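Local coordinates for ABC-type transport auxiliary lipoprotein component domain-containing protein (Xanthomonas campestris pv. campestris, PDB 2IQI), which is of unknown function but, judging by its family, probably serves as an auxiliary lipoprotein component of an ABC-type transport system, at residues A40-I43 with I48-R51; A63-P68 with R108-D113; A128-S133 with R137-R142. All blocks are in the same frame, centred on the assembly; numbering follows the deposited sequence.

Contact 1 of 3, residues A40-I43 with I48-R51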
loop_
_atom_site.group_PDB
_atom_site.type_symbol
_atom_site.label_atom_id
_atom_site.label_comp_id
_atom_site.label_asym_id
_atom_site.label_seq_id
_atom_site.Cartn_x
_atom_site.Cartn_y
_atom_site.Cartn_z
ATOM N N ALA A 40 13.149 3.381 1.118
ATOM C CA ALA A 40 14.525 2.892 1.184
ATOM C C ALA A 40 14.721 1.658 0.302
ATOM O O ALA A 40 13.788 0.841 0.133
ATOM C CB ALA A 40 14.893 2.595 2.577
ATOM N N ARG A 41 15.929 1.531 -0.263
ATOM C CA ARG A 41 16.284 0.415 -1.154
ATOM C C ARG A 41 15.945 -0.969 -0.614
ATOM O O ARG A 41 15.613 -1.869 -1.370
ATOM C CB ARG A 41 17.756 0.473 -1.548
ATOM C CG ARG A 41 17.939 0.850 -2.995
ATOM C CD ARG A 41 19.362 1.288 -3.279
ATOM N NE ARG A 41 19.353 2.188 -4.436
ATOM C CZ ARG A 41 20.397 2.444 -5.226
ATOM N NH1 ARG A 41 21.574 1.862 -5.000
ATOM N NH2 ARG A 41 20.252 3.283 -6.253
ATOM N N ILE A 42 16.037 -1.112 0.701
ATOM C CA ILE A 42 15.732 -2.345 1.385
ATOM C C ILE A 42 14.231 -2.767 1.248
ATOM O O ILE A 42 13.917 -3.963 1.195
ATOM C CB ILE A 42 16.231 -2.245 2.851
ATOM C CG1 ILE A 42 16.332 -3.621 3.520
ATOM C CG2 ILE A 42 15.388 -1.243 3.683
ATOM C CD1 ILE A 42 17.382 -3.667 4.663
ATOM N N ILE A 43 13.325 -1.788 1.173
ATOM C CA ILE A 43 11.897 -2.051 0.998
ATOM C C ILE A 43 11.616 -2.247 -0.482
ATOM O O ILE A 43 10.803 -3.080 -0.893
ATOM C CB ILE A 43 11.062 -0.841 1.448
ATOM C CG1 ILE A 43 11.057 -0.707 2.973
ATOM C CG2 ILE A 43 9.632 -0.926 0.908
ATOM C CD1 ILE A 43 10.201 0.454 3.444
ATOM N N ILE A 48 12.165 -10.064 0.707
ATOM C CA ILE A 48 11.130 -10.007 1.726
ATOM C C ILE A 48 11.776 -9.751 3.048
ATOM O O ILE A 48 12.509 -10.587 3.561
ATOM C CB ILE A 48 10.299 -11.292 1.789
ATOM C CG1 ILE A 48 9.774 -11.648 0.398
ATOM C CG2 ILE A 48 9.174 -11.107 2.814
ATOM C CD1 ILE A 48 8.868 -12.822 0.326
ATOM N N ASN A 49 11.500 -8.587 3.606
ATOM C CA ASN A 49 12.031 -8.227 4.907
ATOM C C ASN A 49 11.384 -8.926 6.086
ATOM O O ASN A 49 10.175 -9.234 6.095
ATOM C CB ASN A 49 11.942 -6.737 5.086
ATOM C CG ASN A 49 12.641 -5.988 3.979
ATOM O OD1 ASN A 49 13.472 -6.552 3.281
ATOM N ND2 ASN A 49 12.320 -4.702 3.825
ATOM N N VAL A 50 12.226 -9.184 7.074
ATOM C CA VAL A 50 11.804 -9.801 8.300
ATOM C C VAL A 50 12.597 -9.159 9.440
ATOM O O VAL A 50 13.788 -8.928 9.317
ATOM C CB VAL A 50 11.955 -11.357 8.219
ATOM C CG1 VAL A 50 13.362 -11.754 7.796
ATOM C CG2 VAL A 50 11.537 -12.053 9.541
ATOM N N ARG A 51 11.907 -8.829 10.523
ATOM C CA ARG A 51 12.518 -8.270 11.724
ATOM C C ARG A 51 12.407 -9.320 12.838
ATOM O O ARG A 51 11.411 -9.350 13.566
ATOM C CB ARG A 51 11.759 -6.994 12.110
ATOM C CG ARG A 51 12.301 -6.232 13.323
ATOM C CD ARG A 51 11.615 -4.912 13.538
ATOM N NE ARG A 51 11.538 -4.126 12.305
ATOM C CZ ARG A 51 12.300 -3.080 12.014
ATOM N NH1 ARG A 51 13.233 -2.657 12.849
ATOM N NH2 ARG A 51 12.113 -2.452 10.876
#
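In Asn49, chi1 of -56° sets CG opposite the carbonyl carbon and beside the backbone N, which carries the carboxamide across to the main chain of Ile42. The partner is a beta turn, residues 40 to 43, closed by Ile43 N on Ala40 O at 2.9 Å, with helical backbone angles at the two central residues. The contact is a worked example of a strand side chain that bonds to the main chain of the loop before it: the turn lies in the connection from strand 31-34, and Asn49 belongs to strand 49-51, which runs antiparallel to 58-59 and parallel to 112-113 in the mixed sheet of the ABC-type transport auxiliary lipoprotein component domain. A single hydrogen bond joins the two segments, from Asn49 ND2 to Ile42 O at 3.2 Å, with 152° at the hydrogen. The acceptor lies nearly in the plane of the Asn49 amide, and the bond is moderately bent; seen from the acceptor, however, the donor stands above the carbonyl plane, 61° out of it, and uses no lone pair directly. The rest of the contact is light. The side chain of Ile42, which is exposed, slants past the amide, its CG1 being 4.1 Å from Asn49 OD1. Ile43, by contrast, is buried: its side chain heads away from Asn49 to pack on Val107 and Phe110 of strand 101-110, while its CA comes within 3.9 Å of Asn49 ND2. The other branch of the amide gains nothing from the carbonyl: Asn49 OD1 and Ile42 O are 3.4 Å apart, two acceptors with no bond between them.

Contact 2 of 3, residues A63-P68 with R108-D113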
loop_
_atom_site.group_PDB
_atom_site.type_symbol
_atom_site.label_atom_id
_atom_site.label_comp_id
_atom_site.label_asym_id
_atom_site.label_seq_id
_atom_site.Cartn_x
_atom_site.Cartn_y
_atom_site.Cartn_z
ATOM N N ALA A 63 13.144 -17.010 -0.697
ATOM C CA ALA A 63 11.825 -16.457 -0.962
ATOM C C ALA A 63 11.991 -15.040 -1.517
ATOM O O ALA A 63 12.912 -14.325 -1.123
ATOM C CB ALA A 63 11.005 -16.453 0.299
ATOM N N GLY A 64 11.125 -14.642 -2.445
ATOM C CA GLY A 64 11.095 -13.249 -2.902
ATOM C C GLY A 64 9.738 -12.891 -3.464
ATOM O O GLY A 64 8.879 -13.766 -3.631
ATOM N N TRP A 65 9.567 -11.609 -3.780
ATOM C CA TRP A 65 8.346 -11.055 -4.392
ATOM C C TRP A 65 8.435 -10.972 -5.953
ATOM O O TRP A 65 9.467 -10.571 -6.480
ATOM C CB TRP A 65 8.145 -9.628 -3.893
ATOM C CG TRP A 65 7.880 -9.392 -2.435
ATOM C CD1 TRP A 65 8.566 -8.542 -1.618
ATOM C CD2 TRP A 65 6.849 -9.973 -1.630
ATOM N NE1 TRP A 65 8.033 -8.562 -0.352
ATOM C CE2 TRP A 65 6.981 -9.438 -0.332
ATOM C CE3 TRP A 65 5.843 -10.917 -1.869
ATOM C CZ2 TRP A 65 6.146 -9.809 0.715
ATOM C CZ3 TRP A 65 5.003 -11.271 -0.833
ATOM C CH2 TRP A 65 5.160 -10.718 0.443
ATOM N N ALA A 66 7.355 -11.300 -6.671
ATOM C CA ALA A 66 7.272 -11.097 -8.128
ATOM C C ALA A 66 7.642 -9.679 -8.614
ATOM O O ALA A 66 8.233 -9.497 -9.684
ATOM C CB ALA A 66 5.878 -11.444 -8.615
ATOM N N GLN A 67 7.256 -8.668 -7.839
ATOM C CA GLN A 67 7.573 -7.274 -8.135
ATOM C C GLN A 67 8.240 -6.740 -6.888
ATOM O O GLN A 67 7.994 -7.278 -5.829
ATOM C CB GLN A 67 6.292 -6.454 -8.303
ATOM C CG GLN A 67 5.584 -6.593 -9.580
ATOM C CD GLN A 67 4.206 -5.975 -9.516
ATOM O OE1 GLN A 67 3.356 -6.400 -8.728
ATOM N NE2 GLN A 67 3.968 -4.979 -10.362
ATOM N N PRO A 68 9.012 -5.632 -6.995
ATOM C CA PRO A 68 9.395 -4.938 -5.767
ATOM C C PRO A 68 8.170 -4.411 -5.036
ATOM O O PRO A 68 7.113 -4.208 -5.647
ATOM C CB PRO A 68 10.237 -3.774 -6.268
ATOM C CG PRO A 68 10.598 -4.107 -7.665
ATOM C CD PRO A 68 9.530 -4.962 -8.207
ATOM N N ARG A 108 7.179 3.143 4.674
ATOM C CA ARG A 108 8.082 3.222 5.833
ATOM C C ARG A 108 8.523 1.846 6.296
ATOM O O ARG A 108 9.689 1.633 6.611
ATOM C CB ARG A 108 7.417 3.956 6.983
ATOM C CG ARG A 108 7.012 5.389 6.664
ATOM C CD ARG A 108 6.259 5.922 7.845
ATOM N NE ARG A 108 5.978 7.349 7.797
ATOM C CZ ARG A 108 5.322 8.015 8.764
ATOM N NH1 ARG A 108 4.879 7.360 9.844
ATOM N NH2 ARG A 108 5.123 9.347 8.675
ATOM N N ARG A 109 7.569 0.920 6.339
ATOM C CA ARG A 109 7.829 -0.455 6.705
ATOM C C ARG A 109 7.071 -1.367 5.774
ATOM O O ARG A 109 5.894 -1.113 5.458
ATOM C CB ARG A 109 7.477 -0.697 8.177
ATOM C CG ARG A 109 8.519 -0.024 9.119
ATOM C CD ARG A 109 8.412 -0.519 10.486
ATOM N NE ARG A 109 7.064 -0.309 10.997
ATOM C CZ ARG A 109 6.392 -1.217 11.702
ATOM N NH1 ARG A 109 6.942 -2.408 11.966
ATOM N NH2 ARG A 109 5.175 -0.954 12.131
ATOM N N PHE A 110 7.780 -2.378 5.271
ATOM C CA PHE A 110 7.196 -3.479 4.504
ATOM C C PHE A 110 7.903 -4.783 4.964
ATOM O O PHE A 110 8.936 -5.210 4.401
ATOM C CB PHE A 110 7.386 -3.241 3.013
ATOM C CG PHE A 110 6.366 -3.924 2.165
ATOM C CD1 PHE A 110 6.490 -5.267 1.854
ATOM C CD2 PHE A 110 5.269 -3.223 1.678
ATOM C CE1 PHE A 110 5.533 -5.894 1.087
ATOM C CE2 PHE A 110 4.326 -3.834 0.901
ATOM C CZ PHE A 110 4.448 -5.175 0.617
ATOM N N GLU A 111 7.380 -5.402 6.018
ATOM C CA GLU A 111 8.171 -6.412 6.698
ATOM C C GLU A 111 7.348 -7.446 7.442
ATOM O O GLU A 111 6.239 -7.176 7.894
ATOM C CB GLU A 111 9.159 -5.742 7.652
ATOM C CG GLU A 111 8.462 -4.960 8.778
ATOM C CD GLU A 111 9.418 -4.091 9.593
ATOM O OE1 GLU A 111 9.620 -4.397 10.786
ATOM O OE2 GLU A 111 9.980 -3.111 9.046
ATOM N N SER A 112 7.908 -8.641 7.553
ATOM C CA SER A 112 7.402 -9.637 8.479
ATOM C C SER A 112 7.941 -9.331 9.866
ATOM O O SER A 112 9.131 -9.405 10.093
ATOM C CB SER A 112 7.858 -10.999 8.039
ATOM O OG SER A 112 7.233 -11.962 8.816
ATOM N N ASP A 113 7.064 -8.939 10.783
ATOM C CA ASP A 113 7.491 -8.404 12.087
ATOM C C ASP A 113 7.112 -9.350 13.206
ATOM O O ASP A 113 5.924 -9.629 13.422
ATOM C CB ASP A 113 6.878 -7.024 12.306
ATOM C CG ASP A 113 7.308 -6.352 13.629
ATOM O OD1 ASP A 113 8.349 -6.714 14.243
ATOM O OD2 ASP A 113 6.575 -5.405 14.039
HETATM O O HOH W 1 9.507 -7.049 1.995
#
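Ahead of Trp65, which meets Phe110 across this contact, Gly64 pairs through its backbone with Thr11 and Tyr13, making strand 63-65 one half of a small parallel sheet. Trp65 then turns its side chain inward. Chi1 of -64° keeps the indole on the side of its own backbone N, and it reaches over to Phe110, where Trp65 NE1 lies 3.9 Å from Phe110 CE1 and Trp65 CZ2 comes in at the edge of the phenyl ring, in its plane. The rings stand nearly perpendicular, at 87°, yet meet obliquely. Phe162 of helix 155-185 meets both rings, edge-to-face with Trp65 and with its plane close to parallel to that of Phe110, so one aromatic cluster unites the small sheet, the long helix and the large mixed sheet. A water bridges the two segments, accepting from Trp65 NE1 at 3.2 Å in the indole plane and donating to Phe110 O at 3.1 Å. Beyond Trp65 the chain leaves the strand, and Pro68 occupies the N-cap position of helix 69-82. Next to Phe110 in the chain, Arg109 NH1 makes a salt bridge to Glu111 OE1 at 3.5 Å and a long one to Asp113 OD2; Arg109 NE pairs with Glu125, and Glu111 with Arg51.

Contact 3 of 3, residues A128-S133 with R137-R142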
loop_
_atom_site.group_PDB
_atom_site.type_symbol
_atom_site.label_atom_id
_atom_site.label_comp_id
_atom_site.label_asym_id
_atom_site.label_seq_id
_atom_site.Cartn_x
_atom_site.Cartn_y
_atom_site.Cartn_z
ATOM N N ALA A 128 0.578 8.785 2.994
ATOM C CA ALA A 128 0.060 9.339 1.750
ATOM C C ALA A 128 -0.137 10.825 1.874
ATOM O O ALA A 128 -0.670 11.315 2.861
ATOM C CB ALA A 128 -1.276 8.696 1.389
ATOM N N LYS A 129 0.293 11.548 0.862
ATOM C CA LYS A 129 -0.086 12.925 0.739
ATOM C C LYS A 129 -0.976 12.978 -0.470
ATOM O O LYS A 129 -0.699 12.296 -1.483
ATOM C CB LYS A 129 1.145 13.760 0.462
ATOM C CG LYS A 129 2.107 13.829 1.596
ATOM C CD LYS A 129 3.217 14.750 1.239
ATOM C CE LYS A 129 3.841 15.197 2.521
ATOM N NZ LYS A 129 4.456 14.116 3.346
ATOM N N LEU A 130 -2.034 13.769 -0.380
ATOM C CA LEU A 130 -2.808 14.141 -1.529
ATOM C C LEU A 130 -2.517 15.612 -1.817
ATOM O O LEU A 130 -2.679 16.476 -0.956
ATOM C CB LEU A 130 -4.288 13.921 -1.251
ATOM C CG LEU A 130 -5.187 14.195 -2.451
ATOM C CD1 LEU A 130 -4.881 13.166 -3.578
ATOM C CD2 LEU A 130 -6.637 14.173 -2.078
ATOM N N LEU A 131 -2.047 15.892 -3.017
ATOM C CA LEU A 131 -1.703 17.250 -3.454
ATOM C C LEU A 131 -2.655 17.702 -4.535
ATOM O O LEU A 131 -3.166 16.887 -5.317
ATOM C CB LEU A 131 -0.290 17.284 -4.011
ATOM C CG LEU A 131 0.806 17.061 -2.973
ATOM C CD1 LEU A 131 2.150 16.748 -3.625
ATOM C CD2 LEU A 131 0.934 18.329 -2.084
ATOM N N HIS A 132 -2.912 19.006 -4.564
ATOM C CA HIS A 132 -3.720 19.623 -5.600
ATOM C C HIS A 132 -2.708 20.066 -6.653
ATOM O O HIS A 132 -1.859 20.921 -6.365
ATOM C CB HIS A 132 -4.513 20.799 -5.004
ATOM C CG HIS A 132 -5.544 21.373 -5.932
ATOM N ND1 HIS A 132 -5.485 22.665 -6.405
ATOM C CD2 HIS A 132 -6.651 20.827 -6.483
ATOM C CE1 HIS A 132 -6.510 22.892 -7.202
ATOM N NE2 HIS A 132 -7.233 21.792 -7.266
ATOM N N SER A 133 -2.746 19.460 -7.844
ATOM C CA SER A 133 -1.618 19.598 -8.809
ATOM C C SER A 133 -1.241 21.050 -9.146
ATOM O O SER A 133 -0.054 21.381 -9.266
ATOM C CB SER A 133 -1.866 18.803 -10.093
ATOM O OG SER A 133 -2.360 17.497 -9.811
ATOM N N ARG A 137 -0.315 22.108 -3.626
ATOM C CA ARG A 137 -0.949 22.441 -2.348
ATOM C C ARG A 137 -1.279 21.154 -1.638
ATOM O O ARG A 137 -2.034 20.327 -2.148
ATOM C CB ARG A 137 -2.245 23.259 -2.561
ATOM C CG ARG A 137 -3.049 23.586 -1.274
ATOM C CD ARG A 137 -4.221 24.486 -1.558
ATOM N NE ARG A 137 -5.156 23.852 -2.482
ATOM C CZ ARG A 137 -6.079 22.962 -2.112
ATOM N NH1 ARG A 137 -6.164 22.620 -0.839
ATOM N NH2 ARG A 137 -6.910 22.406 -2.997
ATOM N N VAL A 138 -0.720 20.987 -0.452
ATOM C CA VAL A 138 -1.029 19.808 0.339
ATOM C C VAL A 138 -2.455 19.856 0.830
ATOM O O VAL A 138 -2.805 20.713 1.623
ATOM C CB VAL A 138 -0.060 19.642 1.484
ATOM C CG1 VAL A 138 -0.330 18.327 2.177
ATOM C CG2 VAL A 138 1.379 19.691 0.920
ATOM N N VAL A 139 -3.280 18.947 0.316
ATOM C CA VAL A 139 -4.659 18.848 0.736
ATOM C C VAL A 139 -4.727 18.211 2.117
ATOM O O VAL A 139 -5.362 18.730 2.996
ATOM C CB VAL A 139 -5.485 18.068 -0.261
ATOM C CG1 VAL A 139 -6.830 17.722 0.339
ATOM C CG2 VAL A 139 -5.665 18.868 -1.526
ATOM N N ALA A 140 -4.045 17.089 2.299
ATOM C CA ALA A 140 -3.977 16.367 3.569
ATOM C C ALA A 140 -2.938 15.260 3.463
ATOM O O ALA A 140 -2.385 14.972 2.387
ATOM C CB ALA A 140 -5.303 15.772 3.934
ATOM N N SER A 141 -2.679 14.645 4.604
ATOM C CA SER A 141 -1.608 13.704 4.760
ATOM C C SER A 141 -2.116 12.777 5.821
ATOM O O SER A 141 -2.873 13.214 6.685
ATOM C CB SER A 141 -0.359 14.420 5.244
ATOM O OG SER A 141 0.801 13.651 4.927
ATOM N N ARG A 142 -1.732 11.504 5.747
ATOM C CA ARG A 142 -2.156 10.507 6.711
ATOM C C ARG A 142 -1.250 9.298 6.711
ATOM O O ARG A 142 -0.915 8.752 5.668
ATOM C CB ARG A 142 -3.587 10.049 6.452
ATOM C CG ARG A 142 -4.001 9.038 7.470
ATOM C CD ARG A 142 -5.407 8.590 7.380
ATOM N NE ARG A 142 -6.322 9.619 7.833
ATOM C CZ ARG A 142 -7.635 9.442 7.927
ATOM N NH1 ARG A 142 -8.183 8.256 7.621
ATOM N NH2 ARG A 142 -8.403 10.443 8.337
#
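His132 and Arg137 meet on the face of this strand pair that carries the buried Ala128 and Leu130. Arg137 runs extended until a bend at chi3 (61°) folds its guanidinium back, bringing NH2 over one face of the imidazole, 3.4 Å above its plane and offset toward the rim. The two planes are 45° apart, so the groups do not lie flat on each other. Asp135, in the intervening turn, accepts from His132 ND1 and forms a salt bridge with Arg137 NE, while Asp184 of helix 155-185 takes Arg137 NH2; together they probably fix how the guanidinium is turned. Leu130, on this face, meets Val139 of the bulge, CD2 to CG1 4.3 Å, and Ala128 rests on Leu173 of that helix. The face opens at its far end, where Arg142 is exposed.

Strands 121-132 and 137-149 form a beta hairpin in which a classic beta bulge sets two residues, Val139 and Ala140, against the single Leu130. Leu130 N bonds to Ala140 O at 3.0 Å, whereas Leu130 O receives Val139 N at 2.8 Å, and the register shifts by one residue.

The other face is looser and largely open to solvent. Lys129 and Ser141 are exposed, and Lys129 CG merely passes Ser141 OG at 3.6 Å. Ser141 OG gives only a weak hydrogen bond to Ala128 O. Nearer the turn, Leu131 slants across the exposed Val138, which it meets through CD2 on CG2.

Overall arrangement
Contacts 1 and 2 adjoin, with centres about 6 Å apart, and strands 49-51 and 112-113 are neighbours in the mixed sheet. Arg51 NE forms a salt bridge with Glu111 OE1, Asn49 O probably accepts from Ser112 N at 2.8 Å, and Ile43 CD1 packs on the carbonyl O of Arg108. Contact 3 lies across the centre of the chain from contact 2, their centres about 26 Å apart and nearest atoms about 7 Å; from contact 1 the nearest atoms are about 13 Å. Strand 121-132 connects contacts 2 and 3, pairing with both 101-110 and 112-113, and 112-113 brings in contact 1. Helix 155-185 likewise serves contacts 2 and 3, through Phe162 and Asp184.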